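Local coordinates for protein insecticidal Delta-Endotoxin Cry8Ea1 (Bacillus Thuringiensis, PDB 3EB7) that kills the larvae of an underground beetle pest as a crystal toxin, probably by inserting its helical domain into gut-cell membranes to form pores, at residues Lys194-Arg208 with Tyr257-Ile271. Sequence-based numbering, arbitrary orientation.
Sequences KGSNAKQWVEYNRFR and YDSAPSFNTLESTFI
Trp201 and Phe263 interlock where helix 198-208 meets helix 263-270, the axes of these segments 8.8 Å apart and inclined at 49°. The indole enters as a knob among Phe263, Leu266, Glu267 and Phe270. Its five-membered ring turns an edge to the face of Phe263, with planes at 65°, while Leu266 CB sits over a face of the Trp201 five-membered ring, 3.8 Å from its centroid. Phe270 CD1 lies on the same face, over the six-membered ring near Trp201 CH2 and CZ3, and Asn205 CB backs the opposite one. Phe263 in turn drives its own edge into the face of Tyr204, Phe263 CZ standing 3.4 Å from Tyr204 CG, while Gly195 passes over the face turned away from Trp201.

With CG anti to the backbone N (chi1 -175°) and the chain bent at chi2, Glu267 brings its carboxylate back to the indole. Glu267 OE1 takes Trp201 NE1 at 2.7 Å on its anti lone pair and Arg208 NH2 at 2.8 Å on its syn one; Glu267 OE2 receives Arg208 NH1 at 2.7 Å, completing an end-on salt bridge, both oxygens near the guanidinium plane. Asn205 OD1 accepts from Arg208 NE and NH2, side-on, which helps set the guanidinium's rotation.

Near the helix starts, Phe263 N donates to Ser196 O at 2.9 Å, beside the Asn197–Gln200 capping box. Knob-into-hole packing with a buttressed salt bridge here joins the helical N-terminal domain to the following beta-rich domain of a three-domain Cry toxin.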
loop_
_atom_site.group_PDB
_atom_site.type_symbol
_atom_site.label_atom_id
_atom_site.label_comp_id
_atom_site.label_asym_id
_atom_site.label_seq_id
_atom_site.Cartn_x
_atom_site.Cartn_y
_atom_site.Cartn_z
ATOM N N LYS A 194 11.427 6.174 16.718
ATOM C CA LYS A 194 10.627 5.904 17.930
ATOM C C LYS A 194 11.072 6.838 19.066
ATOM O O LYS A 194 12.252 6.931 19.360
ATOM C CB LYS A 194 10.769 4.452 18.349
ATOM C CG LYS A 194 9.705 3.938 19.274
ATOM C CD LYS A 194 9.965 2.471 19.569
ATOM C CE LYS A 194 8.842 1.784 20.368
ATOM N NZ LYS A 194 8.420 2.574 21.584
ATOM N N GLY A 195 10.125 7.552 19.673
ATOM C CA GLY A 195 10.442 8.534 20.686
ATOM C C GLY A 195 9.603 8.368 21.925
ATOM O O GLY A 195 9.118 7.280 22.215
ATOM N N SER A 196 9.413 9.454 22.654
ATOM C CA SER A 196 8.656 9.418 23.883
ATOM C C SER A 196 7.489 10.427 23.888
ATOM O O SER A 196 6.540 10.249 24.663
ATOM C CB SER A 196 9.600 9.718 25.031
ATOM O OG SER A 196 10.096 11.053 24.866
ATOM N N ASN A 197 7.540 11.469 23.038
ATOM C CA ASN A 197 6.468 12.482 23.069
ATOM C C ASN A 197 5.595 12.492 21.824
ATOM O O ASN A 197 5.876 11.812 20.842
ATOM C CB ASN A 197 7.009 13.897 23.398
ATOM C CG ASN A 197 7.929 14.425 22.313
ATOM O OD1 ASN A 197 7.722 14.165 21.113
ATOM N ND2 ASN A 197 8.951 15.161 22.714
ATOM N N ALA A 198 4.539 13.299 21.858
ATOM C CA ALA A 198 3.543 13.318 20.767
ATOM C C ALA A 198 4.088 13.901 19.450
ATOM O O ALA A 198 3.699 13.470 18.392
ATOM C CB ALA A 198 2.247 14.044 21.227
ATOM N N LYS A 199 5.019 14.840 19.524
ATOM C CA LYS A 199 5.619 15.440 18.355
ATOM C C LYS A 199 6.424 14.376 17.641
ATOM O O LYS A 199 6.289 14.206 16.427
ATOM C CB LYS A 199 6.524 16.600 18.762
ATOM C CG LYS A 199 7.269 17.307 17.626
ATOM C CD LYS A 199 8.152 18.383 18.202
ATOM C CE LYS A 199 9.155 18.933 17.161
ATOM N NZ LYS A 199 8.755 20.259 16.631
ATOM N N GLN A 200 7.248 13.642 18.393
ATOM C CA GLN A 200 7.965 12.504 17.839
ATOM C C GLN A 200 7.017 11.478 17.227
ATOM O O GLN A 200 7.294 10.939 16.183
ATOM C CB GLN A 200 8.788 11.868 18.928
ATOM C CG GLN A 200 10.023 12.719 19.301
ATOM C CD GLN A 200 10.696 12.236 20.560
ATOM O OE1 GLN A 200 10.061 11.673 21.443
ATOM N NE2 GLN A 200 11.991 12.478 20.662
ATOM N N TRP A 201 5.875 11.213 17.866
ATOM C CA TRP A 201 4.926 10.293 17.259
ATOM C C TRP A 201 4.473 10.769 15.845
ATOM O O TRP A 201 4.439 9.987 14.904
ATOM C CB TRP A 201 3.748 10.016 18.192
ATOM C CG TRP A 201 2.938 8.906 17.624
ATOM C CD1 TRP A 201 3.062 7.571 17.889
ATOM C CD2 TRP A 201 1.880 9.034 16.650
ATOM N NE1 TRP A 201 2.158 6.866 17.127
ATOM C CE2 TRP A 201 1.410 7.741 16.381
ATOM C CE3 TRP A 201 1.288 10.126 15.998
ATOM C CZ2 TRP A 201 0.373 7.496 15.480
ATOM C CZ3 TRP A 201 0.258 9.890 15.083
ATOM C CH2 TRP A 201 -0.190 8.585 14.839
ATOM N N VAL A 202 4.141 12.054 15.712
ATOM C CA VAL A 202 3.771 12.638 14.387
ATOM C C VAL A 202 4.847 12.365 13.316
ATOM O O VAL A 202 4.530 11.964 12.188
ATOM C CB VAL A 202 3.456 14.165 14.509
ATOM C CG1 VAL A 202 3.170 14.800 13.134
ATOM C CG2 VAL A 202 2.299 14.380 15.431
ATOM N N GLU A 203 6.108 12.529 13.696
ATOM C CA GLU A 203 7.254 12.297 12.811
ATOM C C GLU A 203 7.395 10.837 12.419
ATOM O O GLU A 203 7.603 10.485 11.244
ATOM C CB GLU A 203 8.539 12.804 13.484
ATOM C CG GLU A 203 8.465 14.325 13.765
ATOM C CD GLU A 203 9.541 14.857 14.736
ATOM O OE1 GLU A 203 9.634 16.085 14.852
ATOM O OE2 GLU A 203 10.284 14.084 15.379
ATOM N N TYR A 204 7.250 9.982 13.419
ATOM C CA TYR A 204 7.391 8.546 13.242
ATOM C C TYR A 204 6.279 8.043 12.304
ATOM O O TYR A 204 6.518 7.329 11.347
ATOM C CB TYR A 204 7.296 7.930 14.662
ATOM C CG TYR A 204 7.177 6.437 14.759
ATOM C CD1 TYR A 204 5.924 5.809 14.695
ATOM C CD2 TYR A 204 8.318 5.646 14.913
ATOM C CE1 TYR A 204 5.804 4.420 14.807
ATOM C CE2 TYR A 204 8.225 4.283 15.028
ATOM C CZ TYR A 204 6.966 3.659 14.988
ATOM O OH TYR A 204 6.898 2.269 15.107
ATOM N N ASN A 205 5.044 8.434 12.587
ATOM C CA ASN A 205 3.935 8.068 11.750
ATOM C C ASN A 205 3.965 8.658 10.319
ATOM O O ASN A 205 3.491 8.033 9.388
ATOM C CB ASN A 205 2.656 8.444 12.461
ATOM C CG ASN A 205 1.458 8.052 11.672
ATOM O OD1 ASN A 205 1.188 6.851 11.490
ATOM N ND2 ASN A 205 0.757 9.051 11.122
ATOM N N ARG A 206 4.536 9.852 10.156
ATOM C CA ARG A 206 4.732 10.449 8.830
ATOM C C ARG A 206 5.721 9.615 7.992
ATOM O O ARG A 206 5.507 9.419 6.782
ATOM C CB ARG A 206 5.189 11.931 8.957
ATOM C CG ARG A 206 5.262 12.724 7.629
ATOM C CD ARG A 206 5.778 14.167 7.835
ATOM N NE ARG A 206 7.144 14.188 8.381
ATOM C CZ ARG A 206 7.525 14.827 9.489
ATOM N NH1 ARG A 206 6.660 15.561 10.207
ATOM N NH2 ARG A 206 8.788 14.747 9.865
ATOM N N PHE A 207 6.799 9.120 8.621
ATOM C CA PHE A 207 7.795 8.271 7.908
ATOM C C PHE A 207 7.099 6.971 7.521
ATOM O O PHE A 207 7.181 6.554 6.376
ATOM C CB PHE A 207 8.991 7.959 8.809
ATOM C CG PHE A 207 10.001 6.991 8.200
ATOM C CD1 PHE A 207 11.202 7.460 7.666
ATOM C CD2 PHE A 207 9.761 5.610 8.183
ATOM C CE1 PHE A 207 12.153 6.547 7.086
ATOM C CE2 PHE A 207 10.662 4.726 7.596
ATOM C CZ PHE A 207 11.862 5.194 7.063
ATOM N N ARG A 208 6.420 6.331 8.486
ATOM C CA ARG A 208 5.597 5.176 8.238
ATOM C C ARG A 208 4.647 5.317 7.052
ATOM O O ARG A 208 4.640 4.464 6.157
ATOM C CB ARG A 208 4.769 4.820 9.481
ATOM C CG ARG A 208 3.832 3.652 9.205
ATOM C CD ARG A 208 3.171 3.008 10.445
ATOM N NE ARG A 208 2.722 3.983 11.440
ATOM C CZ ARG A 208 2.631 3.738 12.748
ATOM N NH1 ARG A 208 2.930 2.543 13.257
ATOM N NH2 ARG A 208 2.222 4.696 13.558
ATOM N N TYR A 257 0.252 19.097 20.201
ATOM C CA TYR A 257 1.151 18.135 20.850
ATOM C C TYR A 257 2.076 18.735 21.885
ATOM O O TYR A 257 2.951 18.062 22.418
ATOM C CB TYR A 257 1.958 17.381 19.790
ATOM C CG TYR A 257 2.765 18.222 18.807
ATOM C CD1 TYR A 257 3.695 19.174 19.250
ATOM C CD2 TYR A 257 2.666 17.997 17.446
ATOM C CE1 TYR A 257 4.461 19.907 18.361
ATOM C CE2 TYR A 257 3.413 18.729 16.539
ATOM C CZ TYR A 257 4.296 19.682 17.003
ATOM O OH TYR A 257 5.039 20.396 16.121
ATOM N N ASP A 258 1.880 20.016 22.161
ATOM C CA ASP A 258 2.613 20.718 23.226
ATOM C C ASP A 258 2.228 20.143 24.571
ATOM O O ASP A 258 3.029 20.132 25.496
ATOM C CB ASP A 258 2.228 22.205 23.250
ATOM C CG ASP A 258 2.957 23.032 22.198
ATOM O OD1 ASP A 258 3.919 22.521 21.550
ATOM O OD2 ASP A 258 2.537 24.218 22.041
ATOM N N SER A 259 0.967 19.738 24.707
ATOM C CA SER A 259 0.543 19.116 25.958
ATOM C C SER A 259 -0.397 17.956 25.664
ATOM O O SER A 259 -1.597 18.118 25.578
ATOM C CB SER A 259 -0.049 20.156 26.901
ATOM O OG SER A 259 -0.274 19.604 28.182
ATOM N N ALA A 260 0.186 16.775 25.477
ATOM C CA ALA A 260 -0.537 15.629 24.934
ATOM C C ALA A 260 0.077 14.354 25.514
ATOM O O ALA A 260 1.129 14.432 26.107
ATOM C CB ALA A 260 -0.426 15.632 23.445
ATOM N N PRO A 261 -0.589 13.186 25.343
ATOM C CA PRO A 261 -0.051 11.902 25.845
ATOM C C PRO A 261 1.307 11.477 25.210
ATOM O O PRO A 261 1.704 11.974 24.165
ATOM C CB PRO A 261 -1.151 10.879 25.472
ATOM C CG PRO A 261 -2.323 11.655 25.147
ATOM C CD PRO A 261 -1.904 13.010 24.706
ATOM N N SER A 262 1.979 10.542 25.843
ATOM C CA SER A 262 3.230 10.007 25.361
ATOM C C SER A 262 3.060 9.374 23.991
ATOM O O SER A 262 1.931 9.085 23.568
ATOM C CB SER A 262 3.708 8.925 26.309
ATOM O OG SER A 262 2.773 7.865 26.272
ATOM N N PHE A 263 4.205 9.183 23.327
ATOM C CA PHE A 263 4.367 8.353 22.146
ATOM C C PHE A 263 3.570 7.027 22.204
ATOM O O PHE A 263 2.736 6.750 21.303
ATOM C CB PHE A 263 5.849 8.022 21.930
ATOM C CG PHE A 263 6.135 7.362 20.593
ATOM C CD1 PHE A 263 6.631 8.117 19.525
ATOM C CD2 PHE A 263 5.890 6.003 20.391
ATOM C CE1 PHE A 263 6.882 7.527 18.294
ATOM C CE2 PHE A 263 6.130 5.398 19.156
ATOM C CZ PHE A 263 6.636 6.163 18.106
ATOM N N ASN A 264 3.863 6.210 23.231
ATOM C CA ASN A 264 3.229 4.892 23.379
ATOM C C ASN A 264 1.731 5.007 23.532
ATOM O O ASN A 264 0.985 4.158 23.006
ATOM C CB ASN A 264 3.791 4.079 24.536
ATOM C CG ASN A 264 5.244 3.661 24.323
ATOM O OD1 ASN A 264 5.721 3.521 23.194
ATOM N ND2 ASN A 264 5.955 3.443 25.431
ATOM N N THR A 265 1.269 6.020 24.254
ATOM C CA THR A 265 -0.177 6.218 24.388
ATOM C C THR A 265 -0.818 6.522 23.014
ATOM O O THR A 265 -1.876 5.999 22.701
ATOM C CB THR A 265 -0.461 7.358 25.358
ATOM O OG1 THR A 265 0.277 7.152 26.577
ATOM C CG2 THR A 265 -1.931 7.491 25.647
ATOM N N LEU A 266 -0.179 7.362 22.199
ATOM C CA LEU A 266 -0.678 7.660 20.841
ATOM C C LEU A 266 -0.659 6.438 19.913
ATOM O O LEU A 266 -1.626 6.205 19.189
ATOM C CB LEU A 266 0.086 8.819 20.183
ATOM C CG LEU A 266 -0.042 10.177 20.886
ATOM C CD1 LEU A 266 0.450 11.257 19.955
ATOM C CD2 LEU A 266 -1.551 10.472 21.313
ATOM N N GLU A 267 0.434 5.690 19.928
ATOM C CA GLU A 267 0.557 4.516 19.070
ATOM C C GLU A 267 -0.528 3.479 19.407
ATOM O O GLU A 267 -1.139 2.898 18.523
ATOM C CB GLU A 267 1.966 3.897 19.159
ATOM C CG GLU A 267 2.213 2.730 18.201
ATOM C CD GLU A 267 2.285 3.124 16.685
ATOM O OE1 GLU A 267 2.339 4.325 16.335
ATOM O OE2 GLU A 267 2.311 2.210 15.824
ATOM N N SER A 268 -0.807 3.291 20.683
ATOM C CA SER A 268 -1.833 2.329 21.071
ATOM C C SER A 268 -3.292 2.878 20.985
ATOM O O SER A 268 -4.253 2.115 21.030
ATOM C CB SER A 268 -1.474 1.720 22.436
ATOM O OG SER A 268 -2.098 2.464 23.446
ATOM N N THR A 269 -3.453 4.185 20.781
ATOM C CA THR A 269 -4.785 4.788 20.674
ATOM C C THR A 269 -5.151 5.262 19.253
ATOM O O THR A 269 -6.300 5.045 18.817
ATOM C CB THR A 269 -4.956 5.974 21.656
ATOM O OG1 THR A 269 -4.466 5.626 22.960
ATOM C CG2 THR A 269 -6.380 6.394 21.752
ATOM N N PHE A 270 -4.215 5.913 18.544
ATOM C CA PHE A 270 -4.476 6.384 17.184
ATOM C C PHE A 270 -4.549 5.269 16.122
ATOM O O PHE A 270 -5.245 5.415 15.105
ATOM C CB PHE A 270 -3.420 7.373 16.742
ATOM C CG PHE A 270 -3.676 8.792 17.165
ATOM C CD1 PHE A 270 -2.615 9.683 17.273
ATOM C CD2 PHE A 270 -4.960 9.249 17.442
ATOM C CE1 PHE A 270 -2.823 11.012 17.616
ATOM C CE2 PHE A 270 -5.187 10.595 17.781
ATOM C CZ PHE A 270 -4.132 11.470 17.876
ATOM N N ILE A 271 -3.809 4.188 16.366
ATOM C CA ILE A 271 -3.664 3.066 15.475
ATOM C C ILE A 271 -4.605 1.950 15.965
ATOM O O ILE A 271 -4.642 1.622 17.148
ATOM C CB ILE A 271 -2.168 2.577 15.417
ATOM C CG1 ILE A 271 -1.237 3.739 15.048
ATOM C CG2 ILE A 271 -1.944 1.417 14.397
ATOM C CD1 ILE A 271 -1.642 4.497 13.787
HETATM O O HOH W 1 3.623 14.211 24.414
HETATM O O HOH W 2 5.191 16.906 22.213
HETATM O O HOH W 3 6.969 22.292 18.051
#